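Long-range contacts in polyketide synthase/nonribosomal peptide synthetase hybrid RzxB (Pseudomonas fluorescens, PDB 5IL6), which probably removes water from beta-hydroxyacyl intermediates carried on an acyl carrier protein, through its dehydratase domain, during rhizoxin polyketide assembly: residues A187-Q192 / L247-R252; A241-S246 / C274-N279; D153-Y158 / G171-L176. All coordinates share one frame; numbering follows the deposited sequence.

Contact 1: A187-Q192 / L247-R252; sequences ARIALQ and LQVQIR
Ala187 O takes a hydrogen bond from Val249 N at 2.8 Å, and Gln248 CA adds a weaker CA-H...O contact to the same oxygen at 3.3 Å. The return bond from Ala187 N to Val249 O closes this hydrogen-bonded pair. Ile189 and Leu247 form a second such pair, in which the N-H of Ile189 points almost straight at Leu247 O (173°). Arg188 and Gln248 sit between them as a non-hydrogen-bonded pair; their side chains run beside each other in the same direction on one face, Gln248 extended and Arg188 bent at chi2, yet Arg188 NE stays 3.9 Å from Gln248 OE1, too far for a bond. Gln248 NE2, on the same amide, donates to Asp269 O. The other face is apolar. Ile189 holds CG1 in the crowded position between its backbone N and carbonyl carbon (chi1 61°), which lays CG1 3.7 Å from Leu247 CB and carries CD1 to within 3.7 Å of Val249 CG2. Ala209, Leu206 and Ala210 of helix 204-212 pack on Ile189, Leu247 and Val249 respectively. A twisted antiparallel sheet wrapped against a helix in this way is the signature of the hot-dog fold.

Contact 2: A241-S246 / C274-N279; sequences ADCPAS and CCAILN
Cys275 carries nearly all of the contact, and its side chain points into the bend of the chain at 241-246. Its CB is the first point of touch: Cys243 SG comes to 3.5 Å from Cys275 CB, while Ala241 O stands 4.0 Å from that same carbon. Cys243 is itself tied elsewhere, since its O accepts from Asn197 ND2 and its backbone bonds to Ala201. Beyond CB, the thiol of Cys275 is swung beside the backbone N of its own residue and opposite the carbonyl carbon (chi1 -65°), which carries Cys275 SG past the other cysteine to Asp242 O at 3.7 Å and to Pro244 CD at 4.2 Å. The two thiols therefore pass each other, Cys243 SG and Cys275 SG being 4.6 Å apart, and no disulfide links them; Cys243 SG packs as an apolar group, and Cys275 SG lies between a carbonyl oxygen and the proline ring. The carbonyl of Cys275 supplies the one hydrogen bond across the two segments. Ala241 N reaches Cys275 O at 3.3 Å, lying in the carbonyl plane on a lone pair (C=O...N angle 132°), a long bond but a well-directed one. At Ala276 the grip fades: its methyl CB is 4.5 Å from Cys243 SG, at the margin of the packing. From there the strand leaves the loop behind, and by Leu278 it packs on Leu207 and Met211 of helix 204-212. Leu267 of strand 261-268 bonds through its backbone to Cys275 and Ala276 alike, the two-against-one pairing of a classic beta bulge, here at the beginning of strand 274-284 in a hot-dog sheet, where the chain of strand 230-239 peels off toward strand 246-254.

Contact 3: D153-Y158 / G171-L176; sequences DVEACY and GHRRLL
Val154, in the first turn of its helix, leans CG1 against the backbone of the facing chain, 3.5 Å from Leu175 O, and the same methyl meets Leu175 CB at 4.0 Å. Glu155 starts out beside the contact, but its chain bends at chi2 (-61°) and brings the carboxylate to Arg173. Glu155 OE1 uses its syn lone pair to take a hydrogen bond from Arg173 NH2 at 2.9 Å, part of a salt bridge between nearly coplanar groups. The bond is bent (132°), and the same Arg173 NH2 also lies 3.1 Å from Glu155 OE2. Tyr158 then meets this guanidinium from another direction: Arg173 CZ lies 4.3 Å from the ring centroid, over the face, in a cation-pi contact with the planes tilted by 32°. Arg173 is thus held at its edge by a charge and on a face by a ring. At the far end of that ring, Tyr158 OH accepts from Leu175 N at 3.0 Å, while Leu175 CB packs close by. Gln212 of helix 204-212 bonds both to Tyr158 OH of helix 154-164 and to His172 O, and Val154 and Cys157 rest on Leu178 of strand 175-181.

Overall arrangement
Contacts 1 and 3 meet at neighbouring strands of one sheet: Leu176 N bonds to Arg188 O, and Arg174 NH1 reaches Ala190 O. Contact 2 joins contact 1 through Leu191 N and Ala245 O, but stays about 6 Å from contact 3 at the nearest atoms. Contact 1 is the buried one, built from regular backbone bonds over an apolar face. Contacts 2 and 3 are partly buried: contact 2 combines a single backbone bond with thiol and proline packing where a loop folds over a strand's beginning, and contact 3 rests on charge and an aromatic ring where a helix meets the loop leading into strand 175-181. The shared backdrop is helix 204-212, which residues of all three contacts touch.

Contact 1: A187-Q192 / L247-R252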
loop_
_atom_site.group_PDB
_atom_site.type_symbol
_atom_site.label_atom_id
_atom_site.label_comp_id
_atom_site.label_asym_id
_atom_site.label_seq_id
_atom_site.Cartn_x
_atom_site.Cartn_y
_atom_site.Cartn_z
ATOM N N ALA A 187 15.508 -3.634 2.003
ATOM C CA ALA A 187 15.147 -4.025 0.651
ATOM C C ALA A 187 15.421 -2.883 -0.317
ATOM O O ALA A 187 15.302 -1.705 0.034
ATOM C CB ALA A 187 13.669 -4.422 0.570
ATOM N N ARG A 188 15.806 -3.247 -1.536
ATOM C CA ARG A 188 15.900 -2.310 -2.647
ATOM C C ARG A 188 14.802 -2.634 -3.647
ATOM O O ARG A 188 14.657 -3.787 -4.065
ATOM C CB ARG A 188 17.270 -2.372 -3.325
ATOM C CG ARG A 188 18.335 -1.525 -2.650
ATOM C CD ARG A 188 18.894 -2.204 -1.416
ATOM N NE ARG A 188 20.091 -1.530 -0.921
ATOM C CZ ARG A 188 20.924 -2.043 -0.021
ATOM N NH1 ARG A 188 20.699 -3.248 0.490
ATOM N NH2 ARG A 188 21.987 -1.354 0.367
ATOM N N ILE A 189 14.030 -1.617 -4.014
ATOM C CA ILE A 189 12.910 -1.762 -4.933
ATOM C C ILE A 189 12.992 -0.650 -5.968
ATOM O O ILE A 189 13.537 0.427 -5.706
ATOM C CB ILE A 189 11.554 -1.728 -4.192
ATOM C CG1 ILE A 189 11.371 -0.392 -3.463
ATOM C CG2 ILE A 189 11.466 -2.886 -3.207
ATOM C CD1 ILE A 189 9.999 -0.205 -2.835
ATOM N N ALA A 190 12.467 -0.924 -7.158
ATOM C CA ALA A 190 12.431 0.079 -8.212
ATOM C C ALA A 190 11.407 -0.343 -9.252
ATOM O O ALA A 190 11.203 -1.536 -9.489
ATOM C CB ALA A 190 13.806 0.273 -8.862
ATOM N N LEU A 191 10.797 0.650 -9.896
ATOM C CA LEU A 191 9.820 0.385 -10.942
ATOM C C LEU A 191 10.470 -0.283 -12.147
ATOM O O LEU A 191 11.639 -0.045 -12.468
ATOM C CB LEU A 191 9.139 1.682 -11.386
ATOM C CG LEU A 191 8.262 2.410 -10.369
ATOM C CD1 LEU A 191 7.819 3.753 -10.927
ATOM C CD2 LEU A 191 7.055 1.560 -10.007
ATOM N N GLN A 192 9.692 -1.144 -12.808
ATOM C CA GLN A 192 10.160 -1.775 -14.037
ATOM C C GLN A 192 10.366 -0.739 -15.135
ATOM O O GLN A 192 11.326 -0.825 -15.910
ATOM C CB GLN A 192 9.158 -2.839 -14.483
ATOM C CG GLN A 192 9.613 -3.680 -15.660
ATOM C CD GLN A 192 8.532 -4.623 -16.149
ATOM O OE1 GLN A 192 7.340 -4.341 -16.020
ATOM N NE2 GLN A 192 8.943 -5.755 -16.708
ATOM N N LEU A 247 13.891 2.895 -4.507
ATOM C CA LEU A 247 13.731 3.128 -3.079
ATOM C C LEU A 247 14.484 2.084 -2.271
ATOM O O LEU A 247 14.701 0.956 -2.722
ATOM C CB LEU A 247 12.253 3.095 -2.674
ATOM C CG LEU A 247 11.362 4.199 -3.237
ATOM C CD1 LEU A 247 9.901 3.890 -2.965
ATOM C CD2 LEU A 247 11.739 5.541 -2.645
ATOM N N GLN A 248 14.868 2.482 -1.061
ATOM C CA GLN A 248 15.305 1.570 -0.014
ATOM C C GLN A 248 14.195 1.460 1.019
ATOM O O GLN A 248 13.541 2.456 1.344
ATOM C CB GLN A 248 16.582 2.061 0.675
ATOM C CG GLN A 248 17.813 2.120 -0.200
ATOM C CD GLN A 248 19.019 2.618 0.567
ATOM O OE1 GLN A 248 19.796 1.828 1.099
ATOM N NE2 GLN A 248 19.176 3.936 0.640
ATOM N N VAL A 249 13.984 0.254 1.538
ATOM C CA VAL A 249 12.927 0.002 2.509
ATOM C C VAL A 249 13.540 -0.694 3.715
ATOM O O VAL A 249 14.048 -1.815 3.595
ATOM C CB VAL A 249 11.788 -0.845 1.919
ATOM C CG1 VAL A 249 10.674 -1.016 2.937
ATOM C CG2 VAL A 249 11.255 -0.205 0.642
ATOM N N GLN A 250 13.488 -0.034 4.868
ATOM C CA GLN A 250 13.891 -0.641 6.127
ATOM C C GLN A 250 12.660 -1.226 6.804
ATOM O O GLN A 250 11.648 -0.536 6.966
ATOM C CB GLN A 250 14.558 0.382 7.046
ATOM C CG GLN A 250 15.173 -0.246 8.283
ATOM C CD GLN A 250 15.793 0.766 9.217
ATOM O OE1 GLN A 250 15.832 1.962 8.928
ATOM N NE2 GLN A 250 16.275 0.289 10.358
ATOM N N ILE A 251 12.752 -2.491 7.206
ATOM C CA ILE A 251 11.621 -3.234 7.749
ATOM C C ILE A 251 12.017 -3.768 9.116
ATOM O O ILE A 251 13.107 -4.329 9.276
ATOM C CB ILE A 251 11.199 -4.384 6.816
ATOM C CG1 ILE A 251 10.858 -3.844 5.423
ATOM C CG2 ILE A 251 10.008 -5.137 7.404
ATOM C CD1 ILE A 251 10.651 -4.918 4.378
ATOM N N ARG A 252 11.133 -3.590 10.099
ATOM C CA ARG A 252 11.355 -4.080 11.455
ATOM C C ARG A 252 10.134 -4.866 11.902
ATOM O O ARG A 252 9.015 -4.345 11.874
ATOM C CB ARG A 252 11.631 -2.930 12.429
ATOM C CG ARG A 252 11.616 -3.340 13.902
ATOM C CD ARG A 252 12.567 -4.499 14.171
ATOM N NE ARG A 252 12.739 -4.769 15.596
ATOM C CZ ARG A 252 13.493 -4.032 16.407
ATOM N NH1 ARG A 252 14.136 -2.968 15.942
ATOM N NH2 ARG A 252 13.601 -4.357 17.687
#

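Contact 2: A241-S246 / C274-N279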
loop_
_atom_site.group_PDB
_atom_site.type_symbol
_atom_site.label_atom_id
_atom_site.label_comp_id
_atom_site.label_asym_id
_atom_site.label_seq_id
_atom_site.Cartn_x
_atom_site.Cartn_y
_atom_site.Cartn_z
ATOM N N ALA A 241 7.357 13.070 1.411
ATOM C CA ALA A 241 7.836 13.701 0.191
ATOM C C ALA A 241 7.564 12.762 -0.971
ATOM O O ALA A 241 7.267 11.579 -0.784
ATOM C CB ALA A 241 9.328 14.038 0.289
ATOM N N ASP A 242 7.663 13.308 -2.180
ATOM C CA ASP A 242 7.517 12.490 -3.373
ATOM C C ASP A 242 8.572 11.393 -3.384
ATOM O O ASP A 242 9.737 11.625 -3.048
ATOM C CB ASP A 242 7.631 13.355 -4.628
ATOM C CG ASP A 242 6.492 14.347 -4.756
ATOM O OD1 ASP A 242 5.437 14.127 -4.126
ATOM O OD2 ASP A 242 6.652 15.345 -5.489
ATOM N N CYS A 243 8.158 10.196 -3.771
ATOM C CA CYS A 243 9.045 9.042 -3.759
ATOM C C CYS A 243 9.608 8.795 -5.149
ATOM O O CYS A 243 8.834 8.725 -6.112
ATOM C CB CYS A 243 8.299 7.803 -3.274
ATOM S SG CYS A 243 7.636 7.963 -1.598
ATOM N N PRO A 244 10.935 8.661 -5.314
ATOM C CA PRO A 244 11.477 8.374 -6.651
ATOM C C PRO A 244 11.114 6.978 -7.133
ATOM O O PRO A 244 10.442 6.220 -6.425
ATOM C CB PRO A 244 12.995 8.523 -6.472
ATOM C CG PRO A 244 13.214 9.040 -5.097
ATOM C CD PRO A 244 11.994 8.784 -4.300
ATOM N N ALA A 245 11.560 6.627 -8.340
ATOM C CA ALA A 245 11.266 5.318 -8.909
ATOM C C ALA A 245 12.118 4.204 -8.315
ATOM O O ALA A 245 11.851 3.032 -8.595
ATOM C CB ALA A 245 11.458 5.355 -10.427
ATOM N N SER A 246 13.134 4.538 -7.522
ATOM C CA SER A 246 13.972 3.559 -6.842
ATOM C C SER A 246 14.023 3.908 -5.362
ATOM O O SER A 246 14.177 5.078 -5.003
ATOM C CB SER A 246 15.389 3.531 -7.430
ATOM O OG SER A 246 16.211 2.604 -6.742
ATOM N N CYS A 274 14.219 9.971 4.121
ATOM C CA CYS A 274 12.945 9.317 4.381
ATOM C C CYS A 274 11.834 9.982 3.578
ATOM O O CYS A 274 11.624 11.195 3.672
ATOM C CB CYS A 274 12.607 9.360 5.867
ATOM S SG CYS A 274 11.121 8.412 6.242
ATOM N N CYS A 275 11.120 9.183 2.787
ATOM C CA CYS A 275 10.006 9.672 1.987
ATOM C C CYS A 275 8.647 9.212 2.492
ATOM O O CYS A 275 7.658 9.915 2.280
ATOM C CB CYS A 275 10.168 9.228 0.528
ATOM S SG CYS A 275 11.610 9.940 -0.293
ATOM N N ALA A 276 8.574 8.063 3.159
ATOM C CA ALA A 276 7.302 7.576 3.675
ATOM C C ALA A 276 7.562 6.623 4.831
ATOM O O ALA A 276 8.608 5.970 4.894
ATOM C CB ALA A 276 6.484 6.880 2.585
ATOM N N ILE A 277 6.586 6.542 5.734
ATOM C CA ILE A 277 6.674 5.710 6.928
ATOM C C ILE A 277 5.368 4.945 7.078
ATOM O O ILE A 277 4.285 5.524 6.940
ATOM C CB ILE A 277 6.947 6.547 8.193
ATOM C CG1 ILE A 277 8.298 7.255 8.085
ATOM C CG2 ILE A 277 6.903 5.666 9.443
ATOM C CD1 ILE A 277 8.535 8.282 9.172
ATOM N N LEU A 278 5.472 3.645 7.345
ATOM C CA LEU A 278 4.326 2.805 7.678
ATOM C C LEU A 278 4.559 2.210 9.058
ATOM O O LEU A 278 5.502 1.432 9.249
ATOM C CB LEU A 278 4.127 1.689 6.650
ATOM C CG LEU A 278 3.518 2.051 5.295
ATOM C CD1 LEU A 278 4.510 2.787 4.417
ATOM C CD2 LEU A 278 3.022 0.790 4.607
ATOM N N ASN A 279 3.708 2.571 10.012
ATOM C CA ASN A 279 3.811 2.077 11.378
ATOM C C ASN A 279 2.683 1.094 11.658
ATOM O O ASN A 279 1.511 1.393 11.403
ATOM C CB ASN A 279 3.774 3.231 12.383
ATOM C CG ASN A 279 4.997 4.121 12.293
ATOM O OD1 ASN A 279 6.120 3.635 12.150
ATOM N ND2 ASN A 279 4.789 5.428 12.377
#

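Contact 3: D153-Y158 / G171-L176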
loop_
_atom_site.group_PDB
_atom_site.type_symbol
_atom_site.label_atom_id
_atom_site.label_comp_id
_atom_site.label_asym_id
_atom_site.label_seq_id
_atom_site.Cartn_x
_atom_site.Cartn_y
_atom_site.Cartn_z
ATOM N N ASP A 153 17.191 -14.772 -0.407
ATOM C CA ASP A 153 16.885 -15.109 -1.792
ATOM C C ASP A 153 15.521 -14.536 -2.153
ATOM O O ASP A 153 14.494 -14.980 -1.632
ATOM C CB ASP A 153 16.916 -16.623 -1.977
ATOM C CG ASP A 153 16.608 -17.044 -3.400
ATOM O OD1 ASP A 153 16.526 -16.165 -4.281
ATOM O OD2 ASP A 153 16.449 -18.260 -3.636
ATOM N N VAL A 154 15.508 -13.546 -3.048
ATOM C CA VAL A 154 14.255 -12.892 -3.416
ATOM C C VAL A 154 13.300 -13.895 -4.049
ATOM O O VAL A 154 12.093 -13.877 -3.784
ATOM C CB VAL A 154 14.532 -11.698 -4.349
ATOM C CG1 VAL A 154 13.278 -11.305 -5.138
ATOM C CG2 VAL A 154 15.044 -10.513 -3.547
ATOM N N GLU A 155 13.821 -14.787 -4.892
ATOM C CA GLU A 155 12.961 -15.781 -5.521
ATOM C C GLU A 155 12.371 -16.736 -4.492
ATOM O O GLU A 155 11.244 -17.215 -4.666
ATOM C CB GLU A 155 13.742 -16.551 -6.586
ATOM C CG GLU A 155 14.136 -15.702 -7.784
ATOM C CD GLU A 155 12.935 -15.133 -8.517
ATOM O OE1 GLU A 155 11.860 -15.769 -8.483
ATOM O OE2 GLU A 155 13.063 -14.047 -9.121
ATOM N N ALA A 156 13.107 -17.022 -3.415
ATOM C CA ALA A 156 12.537 -17.806 -2.326
ATOM C C ALA A 156 11.359 -17.078 -1.690
ATOM O O ALA A 156 10.381 -17.708 -1.272
ATOM C CB ALA A 156 13.610 -18.113 -1.282
ATOM N N CYS A 157 11.434 -15.747 -1.609
ATOM C CA CYS A 157 10.319 -14.976 -1.071
ATOM C C CYS A 157 9.106 -15.056 -1.992
ATOM O O CYS A 157 7.981 -15.284 -1.531
ATOM C CB CYS A 157 10.739 -13.523 -0.850
ATOM S SG CYS A 157 11.979 -13.302 0.455
ATOM N N TYR A 158 9.311 -14.867 -3.298
ATOM C CA TYR A 158 8.188 -14.949 -4.224
ATOM C C TYR A 158 7.634 -16.365 -4.308
ATOM O O TYR A 158 6.428 -16.547 -4.506
ATOM C CB TYR A 158 8.599 -14.444 -5.608
ATOM C CG TYR A 158 8.716 -12.936 -5.663
ATOM C CD1 TYR A 158 7.618 -12.132 -5.383
ATOM C CD2 TYR A 158 9.919 -12.318 -5.996
ATOM C CE1 TYR A 158 7.709 -10.755 -5.423
ATOM C CE2 TYR A 158 10.021 -10.933 -6.042
ATOM C CZ TYR A 158 8.909 -10.159 -5.754
ATOM O OH TYR A 158 8.982 -8.784 -5.791
ATOM N N GLY A 171 5.427 -6.193 -13.331
ATOM C CA GLY A 171 5.290 -4.836 -12.834
ATOM C C GLY A 171 5.144 -4.738 -11.330
ATOM O O GLY A 171 5.359 -3.656 -10.769
ATOM N N HIS A 172 4.779 -5.835 -10.663
ATOM C CA HIS A 172 4.685 -5.858 -9.206
ATOM C C HIS A 172 5.693 -6.815 -8.575
ATOM O O HIS A 172 5.607 -7.077 -7.369
ATOM C CB HIS A 172 3.260 -6.218 -8.772
ATOM C CG HIS A 172 2.315 -5.057 -8.806
ATOM N ND1 HIS A 172 1.740 -4.535 -7.668
ATOM C CD2 HIS A 172 1.849 -4.314 -9.838
ATOM C CE1 HIS A 172 0.961 -3.520 -7.998
ATOM N NE2 HIS A 172 1.008 -3.365 -9.309
ATOM N N ARG A 173 6.629 -7.349 -9.350
ATOM C CA ARG A 173 7.749 -8.122 -8.805
ATOM C C ARG A 173 8.986 -7.237 -8.695
ATOM O O ARG A 173 10.007 -7.460 -9.342
ATOM C CB ARG A 173 8.029 -9.347 -9.667
ATOM C CG ARG A 173 7.018 -10.462 -9.536
ATOM C CD ARG A 173 7.313 -11.567 -10.533
ATOM N NE ARG A 173 8.603 -12.202 -10.268
ATOM C CZ ARG A 173 8.778 -13.337 -9.596
ATOM N NH1 ARG A 173 7.744 -14.004 -9.099
ATOM N NH2 ARG A 173 10.006 -13.811 -9.424
ATOM N N ARG A 174 8.880 -6.216 -7.849
ATOM C CA ARG A 174 9.856 -5.138 -7.809
ATOM C C ARG A 174 10.875 -5.298 -6.689
ATOM O O ARG A 174 11.681 -4.390 -6.473
ATOM C CB ARG A 174 9.137 -3.798 -7.674
ATOM C CG ARG A 174 8.058 -3.579 -8.725
ATOM C CD ARG A 174 8.624 -3.265 -10.091
ATOM N NE ARG A 174 9.097 -4.444 -10.819
ATOM C CZ ARG A 174 10.289 -4.556 -11.402
ATOM N NH1 ARG A 174 11.174 -3.563 -11.361
ATOM N NH2 ARG A 174 10.599 -5.668 -12.055
ATOM N N LEU A 175 10.855 -6.416 -5.966
ATOM C CA LEU A 175 11.907 -6.697 -4.994
ATOM C C LEU A 175 13.187 -7.034 -5.747
ATOM O O LEU A 175 13.264 -8.063 -6.426
ATOM C CB LEU A 175 11.501 -7.848 -4.077
ATOM C CG LEU A 175 10.547 -7.551 -2.916
ATOM C CD1 LEU A 175 10.315 -8.814 -2.100
ATOM C CD2 LEU A 175 11.048 -6.423 -2.018
ATOM N N LEU A 176 14.195 -6.174 -5.627
ATOM C CA LEU A 176 15.464 -6.365 -6.317
ATOM C C LEU A 176 16.515 -7.029 -5.441
ATOM O O LEU A 176 17.328 -7.811 -5.944
ATOM C CB LEU A 176 15.992 -5.017 -6.822
ATOM C CG LEU A 176 15.071 -4.287 -7.808
ATOM C CD1 LEU A 176 15.678 -2.957 -8.226
ATOM C CD2 LEU A 176 14.768 -5.142 -9.032
#